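Local structure of glutathione transferase lambda1 (Populus trichocarpa, 4PQH) at residues A[45-49]-A[50-54]; A[116-119]-A[120-124]; A[210-213]-A[214-218]. The protein probably conjugates glutathione to electrophilic substrates, as a monomeric Lambda-class transferase of thiol-transferase type. All coordinates share one frame; numbering follows the deposited sequence. Where two conformers were deposited one is given.

Overall arrangement
All three contacts are local, between neighbours on one stretch of chain, and each is partly buried. Contact 1 closes helix 37-48 in the thioredoxin-like N-terminal part of the GST fold. Contact 2 is a mid-helix segment of helix 113-137, in the helical part, with one side buried and the other at the surface. Contact 3 is the short helix 212-215 near the chain end. Contacts 1 and 3 touch: N47 in contact 1 donates to the A213 carbonyl in contact 3. Contact 2 lies apart, its centre about 24 Å from the centres of the other two. Charge and backbone caps dominate contact 1, apolar packing on a regular helix contact 2, and backbone-gripped polar groups contact 3.

Contact 1. Residues A[45-49]-A[50-54]; sequences TRNCK and GLQDK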
loop_
_atom_site.group_PDB
_atom_site.type_symbol
_atom_site.label_atom_id
_atom_site.label_comp_id
_atom_site.label_asym_id
_atom_site.label_seq_id
_atom_site.Cartn_x
_atom_site.Cartn_y
_atom_site.Cartn_z
ATOM N N THR A 45 -1.135 4.766 4.657
ATOM C CA THR A 45 -2.148 4.796 5.716
ATOM C C THR A 45 -1.724 5.699 6.868
ATOM O O THR A 45 -2.485 6.560 7.314
ATOM C CB THR A 45 -2.485 3.381 6.206
ATOM O OG1 THR A 45 -2.955 2.611 5.094
ATOM C CG2 THR A 45 -3.590 3.431 7.264
ATOM N N ARG A 46 -0.495 5.526 7.328
ATOM C CA ARG A 46 0.112 6.401 8.321
ATOM C C ARG A 46 -0.012 7.871 7.944
ATOM O O ARG A 46 -0.502 8.684 8.730
ATOM C CB ARG A 46 1.585 6.014 8.497
ATOM C CG ARG A 46 2.489 7.055 9.162
ATOM C CD ARG A 46 3.946 6.624 8.954
ATOM N NE ARG A 46 4.960 7.409 9.655
ATOM C CZ ARG A 46 5.676 8.383 9.093
ATOM N NH1 ARG A 46 5.454 8.737 7.833
ATOM N NH2 ARG A 46 6.606 9.016 9.796
ATOM N N ASN A 47 0.388 8.216 6.725
ATOM C CA ASN A 47 0.373 9.611 6.315
ATOM C C ASN A 47 -1.034 10.162 6.196
ATOM O O ASN A 47 -1.295 11.290 6.606
ATOM C CB ASN A 47 1.074 9.789 4.979
ATOM C CG ASN A 47 2.576 9.584 5.065
ATOM O OD1 ASN A 47 3.124 9.238 6.115
ATOM N ND2 ASN A 47 3.250 9.804 3.948
ATOM N N CYS A 48 -1.940 9.369 5.631
ATOM C CA CYS A 48 -3.313 9.830 5.424
ATOM C C CYS A 48 -4.017 10.100 6.741
ATOM O O CYS A 48 -4.952 10.902 6.803
ATOM C CB CYS A 48 -4.107 8.807 4.619
ATOM S SG CYS A 48 -3.653 8.730 2.889
ATOM N N LYS A 49 -3.568 9.450 7.805
ATOM C CA LYS A 49 -4.157 9.660 9.115
ATOM C C LYS A 49 -3.402 10.700 9.941
ATOM O O LYS A 49 -3.763 10.963 11.085
ATOM C CB LYS A 49 -4.268 8.328 9.862
ATOM C CG LYS A 49 -5.263 7.380 9.226
ATOM C CD LYS A 49 -5.386 6.070 9.996
ATOM C CE LYS A 49 -6.252 6.245 11.233
ATOM N NZ LYS A 49 -7.697 6.389 10.876
ATOM N N GLY A 50 -2.377 11.315 9.358
ATOM C CA GLY A 50 -1.599 12.331 10.056
ATOM C C GLY A 50 -0.734 11.782 11.184
ATOM O O GLY A 50 -0.486 12.452 12.184
ATOM N N LEU A 51 -0.240 10.561 11.010
ATOM C CA LEU A 51 0.450 9.862 12.091
ATOM C C LEU A 51 1.969 9.891 11.972
ATOM O O LEU A 51 2.652 9.044 12.550
ATOM C CB LEU A 51 -0.036 8.416 12.158
ATOM C CG LEU A 51 -1.531 8.245 12.456
ATOM C CD1 LEU A 51 -1.964 6.806 12.246
ATOM C CD2 LEU A 51 -1.857 8.702 13.872
ATOM N N GLN A 52 2.496 10.863 11.232
ATOM C CA GLN A 52 3.937 10.935 11.001
ATOM C C GLN A 52 4.733 11.081 12.302
ATOM O O GLN A 52 5.831 10.543 12.425
ATOM C CB GLN A 52 4.284 12.065 10.020
ATOM C CG GLN A 52 3.689 11.903 8.616
ATOM C CD GLN A 52 2.340 12.585 8.445
ATOM O OE1 GLN A 52 1.580 12.752 9.401
ATOM N NE2 GLN A 52 2.035 12.977 7.213
ATOM N N ASP A 53 4.171 11.786 13.277
ATOM C CA ASP A 53 4.850 11.974 14.559
ATOM C C ASP A 53 4.587 10.847 15.550
ATOM O O ASP A 53 5.206 10.795 16.614
ATOM C CB ASP A 53 4.439 13.304 15.197
ATOM C CG ASP A 53 5.029 14.497 14.481
ATOM O OD1 ASP A 53 6.078 14.331 13.821
ATOM O OD2 ASP A 53 4.450 15.600 14.585
ATOM N N LYS A 54 3.669 9.952 15.197
ATOM C CA LYS A 54 3.278 8.856 16.075
ATOM C C LYS A 54 3.937 7.544 15.658
ATOM O O LYS A 54 4.241 6.696 16.496
ATOM C CB LYS A 54 1.756 8.695 16.057
ATOM C CG LYS A 54 1.225 7.575 16.936
ATOM C CD LYS A 54 1.444 7.871 18.410
ATOM C CE LYS A 54 0.798 6.806 19.280
ATOM N NZ LYS A 54 -0.653 6.659 18.988
#
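R46 and Q52 meet where helix 37-48 gives way to the loop before strand 55-59. The CA of Q52 sits over one face of the R46 guanidinium, toward its rim, 3.5 Å from NH2 of R46. The CG of Q52 comes 3.7 Å from NH1 of R46. The R46 chain is extended from CG to NE, with CG opposite the backbone N (chi1 162°), and this carries the guanidinium out alongside the loop. NH1 of R46 also makes a weak bond to OD1 of its neighbour N47, whose ND2 donates to the carbonyl of A213. The Q52 chain bends at chi2 and crosses N47 at about a right angle, its CG 3.7 Å from OD1 of N47. CB of K49 touches CD1 of L51 at 3.6 Å, the two side chains side by side.

The backbone beneath is a Schellman motif. L51 N donates to R46 O at 3.0 Å, and G50 N to N47 O at 3.0 Å. G50 has positive phi, and a CB here would clash with K49 O. Farther out, R46 is tied to E8 by a salt bridge and to the carbonyl of I55 by a hydrogen bond. NZ of K49 makes a salt bridge to D100 and a hydrogen bond to the carbonyl of P106. With R46 cut back to alanine, E8 would probably lose its charged mate and the I55 carbonyl this donor. One buried cation, R46, thus ties the helix end to I55 at the start of strand 55-59 and to E8 near the N-terminus.

Contact 2. Residues A[116-119]-A[120-124]; sequences KEFA and EDLFS
Helix 113-137 belongs to the all-helical part of the GST fold, and residues 116-124 form about two and a half turns of it. The carbonyls of K116, E117, F118 and A119 each accept from the backbone N four places on. The shortest of these bonds runs from F123 N to A119 O, at 2.8 Å. Its N-H points almost straight at the acceptor (167°).

The main side-chain contact is F118 with L122, one turn apart. L122 presents CG over one face of the F118 ring, offset toward the rim, and its CD1 comes 3.6 Å from CE2 of F118. The two side chains cross at a slant. CG of F118 lies opposite its backbone N (chi1 -169°), which brings the end of the ring back beside L122. F158 meets the same ring with planes at about 75°, and A154 of helix 144-154 touches both F118 and L122.

A119 and F123 form a second, looser apolar pair, with CB of A119 4.3 Å from CE2 of F123. The F123 ring also comes close to the A119 carbonyl, with CD2 of F123 3.3 Å from A119 O. CD of E120 lies at the edge of the F123 ring; its carboxylate has a weak, long ion pair with K97. V171 of helix 170-190 touches A119, L122 and F123, and F123 also meets L93 of helix 92-102. This apolar side therefore joins helix 113-137 to three other helices.

E117 and D121 are exposed and polar. A weak water bond to E117 holds for one of its two conformers and is doubtful. The same water lies in the plane of the F118 ring, at its edge, and donates to OD2 of D121 at 3.0 Å.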
loop_
_atom_site.group_PDB
_atom_site.type_symbol
_atom_site.label_atom_id
_atom_site.label_comp_id
_atom_site.label_asym_id
_atom_site.label_seq_id
_atom_site.Cartn_x
_atom_site.Cartn_y
_atom_site.Cartn_z
ATOM N N LYS A 116 -18.833 -1.863 2.942
ATOM C CA LYS A 116 -17.924 -2.791 3.604
ATOM C C LYS A 116 -17.859 -4.120 2.854
ATOM O O LYS A 116 -16.775 -4.661 2.641
ATOM C CB LYS A 116 -18.333 -3.016 5.064
ATOM C CG LYS A 116 -18.237 -1.764 5.943
ATOM C CD LYS A 116 -18.530 -2.079 7.408
ATOM C CE LYS A 116 -17.480 -3.016 7.995
ATOM N NZ LYS A 116 -17.837 -3.484 9.365
ATOM N N GLU A 117 -19.018 -4.629 2.439
ATOM C CA GLU A 117 -19.084 -5.896 1.704
ATOM C C GLU A 117 -18.349 -5.811 0.372
ATOM O O GLU A 117 -17.611 -6.721 -0.002
ATOM C CB GLU A 117 -20.539 -6.310 1.463
ATOM C CG GLU A 117 -20.699 -7.508 0.536
ATOM C CD GLU A 117 -22.146 -7.797 0.190
ATOM O OE1 GLU A 117 -23.043 -7.290 0.895
ATOM O OE2 GLU A 117 -22.388 -8.526 -0.793
ATOM N N PHE A 118 -18.557 -4.716 -0.345
ATOM C CA PHE A 118 -17.900 -4.517 -1.626
ATOM C C PHE A 118 -16.401 -4.391 -1.410
ATOM O O PHE A 118 -15.604 -4.914 -2.199
ATOM C CB PHE A 118 -18.456 -3.269 -2.317
ATOM C CG PHE A 118 -18.032 -3.126 -3.750
ATOM C CD1 PHE A 118 -18.408 -4.067 -4.694
ATOM C CD2 PHE A 118 -17.284 -2.036 -4.156
ATOM C CE1 PHE A 118 -18.024 -3.929 -6.012
ATOM C CE2 PHE A 118 -16.896 -1.899 -5.471
ATOM C CZ PHE A 118 -17.272 -2.839 -6.400
ATOM N N ALA A 119 -16.021 -3.710 -0.330
ATOM C CA ALA A 119 -14.614 -3.546 0.022
ATOM C C ALA A 119 -13.947 -4.898 0.204
ATOM O O ALA A 119 -12.821 -5.103 -0.243
ATOM C CB ALA A 119 -14.465 -2.703 1.285
ATOM N N GLU A 120 -14.636 -5.820 0.861
ATOM C CA GLU A 120 -14.062 -7.136 1.071
ATOM C C GLU A 120 -13.892 -7.881 -0.254
ATOM O O GLU A 120 -12.893 -8.569 -0.446
ATOM C CB GLU A 120 -14.874 -7.926 2.099
ATOM C CG GLU A 120 -14.857 -7.287 3.489
ATOM C CD GLU A 120 -13.445 -7.073 4.029
ATOM O OE1 GLU A 120 -12.558 -7.913 3.762
ATOM O OE2 GLU A 120 -13.219 -6.062 4.723
ATOM N N ASP A 121 -14.834 -7.712 -1.181
ATOM C CA ASP A 121 -14.669 -8.253 -2.534
ATOM C C ASP A 121 -13.398 -7.711 -3.196
ATOM O O ASP A 121 -12.658 -8.451 -3.852
ATOM C CB ASP A 121 -15.882 -7.924 -3.417
ATOM C CG ASP A 121 -17.135 -8.672 -3.005
ATOM O OD1 ASP A 121 -17.019 -9.735 -2.359
ATOM O OD2 ASP A 121 -18.240 -8.197 -3.345
ATOM N N LEU A 122 -13.139 -6.419 -3.014
ATOM C CA LEU A 122 -11.990 -5.775 -3.647
ATOM C C LEU A 122 -10.667 -6.122 -2.975
ATOM O O LEU A 122 -9.652 -6.296 -3.650
ATOM C CB LEU A 122 -12.192 -4.261 -3.692
ATOM C CG LEU A 122 -13.327 -3.829 -4.620
ATOM C CD1 LEU A 122 -13.458 -2.317 -4.598
ATOM C CD2 LEU A 122 -13.092 -4.346 -6.033
ATOM N N PHE A 123 -10.666 -6.226 -1.655
ATOM C CA PHE A 123 -9.485 -6.729 -0.954
ATOM C C PHE A 123 -9.142 -8.146 -1.411
ATOM O O PHE A 123 -7.973 -8.471 -1.621
ATOM C CB PHE A 123 -9.695 -6.722 0.558
ATOM C CG PHE A 123 -9.664 -5.354 1.174
ATOM C CD1 PHE A 123 -8.708 -4.424 0.801
ATOM C CD2 PHE A 123 -10.589 -5.010 2.149
ATOM C CE1 PHE A 123 -8.685 -3.159 1.376
ATOM C CE2 PHE A 123 -10.572 -3.748 2.728
ATOM C CZ PHE A 123 -9.617 -2.823 2.339
ATOM N N SER A 124 -10.169 -8.975 -1.568
ATOM C CA SER A 124 -9.984 -10.367 -1.982
ATOM C C SER A 124 -9.417 -10.435 -3.389
ATOM O O SER A 124 -8.728 -11.387 -3.741
ATOM C CB SER A 124 -11.316 -11.111 -1.936
ATOM O OG SER A 124 -11.728 -11.358 -0.601
HETATM O O HOH W 1 -20.704 -6.621 -2.905
#

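Contact 3. Residues A[210-213]-A[214-218]; sequences KVEA and YNQTR. Unlike the reference sequence in segment 210-213: V211 (reference Ile).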
loop_
_atom_site.group_PDB
_atom_site.type_symbol
_atom_site.label_atom_id
_atom_site.label_comp_id
_atom_site.label_asym_id
_atom_site.label_seq_id
_atom_site.Cartn_x
_atom_site.Cartn_y
_atom_site.Cartn_z
ATOM N N LYS A 210 -3.721 13.628 -6.396
ATOM C CA LYS A 210 -3.949 14.884 -5.693
ATOM C C LYS A 210 -3.802 14.706 -4.189
ATOM O O LYS A 210 -3.844 15.677 -3.435
ATOM C CB LYS A 210 -5.348 15.414 -5.993
ATOM C CG LYS A 210 -5.542 15.840 -7.422
ATOM C CD LYS A 210 -6.998 16.150 -7.713
ATOM C CE LYS A 210 -7.171 16.486 -9.171
ATOM N NZ LYS A 210 -8.605 16.760 -9.501
ATOM N N VAL A 211 -3.667 13.461 -3.750
ATOM C CA VAL A 211 -3.583 13.174 -2.326
ATOM C C VAL A 211 -2.130 13.262 -1.882
ATOM O O VAL A 211 -1.325 12.366 -2.160
ATOM C CB VAL A 211 -4.149 11.776 -1.994
ATOM C CG1 VAL A 211 -3.995 11.470 -0.511
ATOM C CG2 VAL A 211 -5.611 11.665 -2.427
ATOM N N GLU A 212 -1.796 14.348 -1.201
ATOM C CA GLU A 212 -0.417 14.637 -0.837
ATOM C C GLU A 212 0.185 13.563 0.074
ATOM O O GLU A 212 1.368 13.218 -0.051
ATOM C CB GLU A 212 -0.330 16.024 -0.191
ATOM C CG GLU A 212 1.083 16.536 -0.032
ATOM C CD GLU A 212 1.849 16.562 -1.347
ATOM O OE1 GLU A 212 1.216 16.688 -2.420
ATOM O OE2 GLU A 212 3.091 16.460 -1.303
ATOM N N ALA A 213 -0.630 13.021 0.973
ATOM C CA ALA A 213 -0.175 11.972 1.882
ATOM C C ALA A 213 0.313 10.753 1.112
ATOM O O ALA A 213 1.249 10.068 1.544
ATOM C CB ALA A 213 -1.281 11.569 2.827
ATOM N N TYR A 214 -0.331 10.482 -0.023
ATOM C CA TYR A 214 0.084 9.389 -0.893
ATOM C C TYR A 214 1.322 9.781 -1.695
ATOM O O TYR A 214 2.289 9.020 -1.766
ATOM C CB TYR A 214 -1.053 8.976 -1.830
ATOM C CG TYR A 214 -0.558 8.272 -3.072
ATOM C CD1 TYR A 214 0.063 7.029 -2.993
ATOM C CD2 TYR A 214 -0.692 8.854 -4.323
ATOM C CE1 TYR A 214 0.522 6.390 -4.126
ATOM C CE2 TYR A 214 -0.236 8.217 -5.463
ATOM C CZ TYR A 214 0.371 6.990 -5.352
ATOM O OH TYR A 214 0.843 6.355 -6.481
ATOM N N ASN A 215 1.299 10.967 -2.296
ATOM C CA ASN A 215 2.448 11.445 -3.066
ATOM C C ASN A 215 3.753 11.418 -2.283
ATOM O O ASN A 215 4.823 11.142 -2.839
ATOM C CB ASN A 215 2.206 12.864 -3.574
ATOM C CG ASN A 215 1.073 12.940 -4.569
ATOM O OD1 ASN A 215 0.808 11.983 -5.301
ATOM N ND2 ASN A 215 0.394 14.082 -4.604
ATOM N N GLN A 216 3.665 11.702 -0.989
ATOM C CA GLN A 216 4.851 11.724 -0.144
ATOM C C GLN A 216 5.485 10.356 0.047
ATOM O O GLN A 216 6.638 10.269 0.458
ATOM C CB GLN A 216 4.525 12.346 1.208
ATOM C CG GLN A 216 4.365 13.845 1.151
ATOM C CD GLN A 216 3.574 14.361 2.319
ATOM O OE1 GLN A 216 3.144 13.588 3.173
ATOM N NE2 GLN A 216 3.363 15.672 2.363
ATOM N N THR A 217 4.746 9.289 -0.243
ATOM C CA THR A 217 5.309 7.943 -0.102
ATOM C C THR A 217 6.055 7.553 -1.361
ATOM O O THR A 217 6.597 6.449 -1.462
ATOM C CB THR A 217 4.253 6.870 0.206
ATOM O OG1 THR A 217 3.378 6.710 -0.920
ATOM C CG2 THR A 217 3.454 7.251 1.427
ATOM N N ARG A 218 6.059 8.459 -2.330
ATOM C CA ARG A 218 6.898 8.308 -3.508
ATOM C C ARG A 218 8.213 9.048 -3.273
ATOM O O ARG A 218 9.120 8.996 -4.102
ATOM C CB ARG A 218 6.182 8.830 -4.759
ATOM C CG ARG A 218 4.920 8.050 -5.114
ATOM C CD ARG A 218 4.116 8.715 -6.230
ATOM N NE ARG A 218 4.484 8.241 -7.564
ATOM C CZ ARG A 218 3.617 8.078 -8.560
ATOM N NH1 ARG A 218 2.331 8.346 -8.371
ATOM N NH2 ARG A 218 4.029 7.647 -9.745
#
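The carbonyl oxygen of V211 is shared by two backbone donors. N215 N donates to V211 O at 3.0 Å, nearly straight and in the carbonyl plane. Y214 N gives it a weak bond at a poorer angle. The same oxygen lies at the edge of the Y214 ring. CB of Y214 lies beside CG1 of V211, the two side chains crossing at about a right angle. V211 differs from the reference sequence, where an isoleucine stands.

Q216 N donates to E212 O at 2.9 Å. The E212 chain bends at chi2, and its end comes near N215 and Q216. One weak bond results, from ND2 of N215 to OE1 of E212 at 3.5 Å, with the two planes 69° apart. The amide of Q216 passes across E212 at about a right angle, its NE2 3.4 Å from CG of E212.

V211 is the N-cap residue of the short helix 212-215, so the bonds to its carbonyl close the first turn. Farther along, the carbonyl oxygen of Y214 is gripped twice by T217. Its side-chain OG1 donates to Y214 O at 2.7 Å, in the carbonyl plane, and its backbone N donates to the same oxygen at 2.9 Å. The OG1 of T217 lies between its own backbone N and carbonyl carbon (chi1 67°), which turns it back to that oxygen and leaves CG2 3.6 Å from A213 O. The hydroxyl of T217 is also bonded to Q40.

The short helix, near the chain end, packs on helix 37-48. Y214 touches I44, and its hydroxyl is bonded to E180. T217 touches W43 and I44. ND2 of N215 is also bonded to the carbonyl of N209.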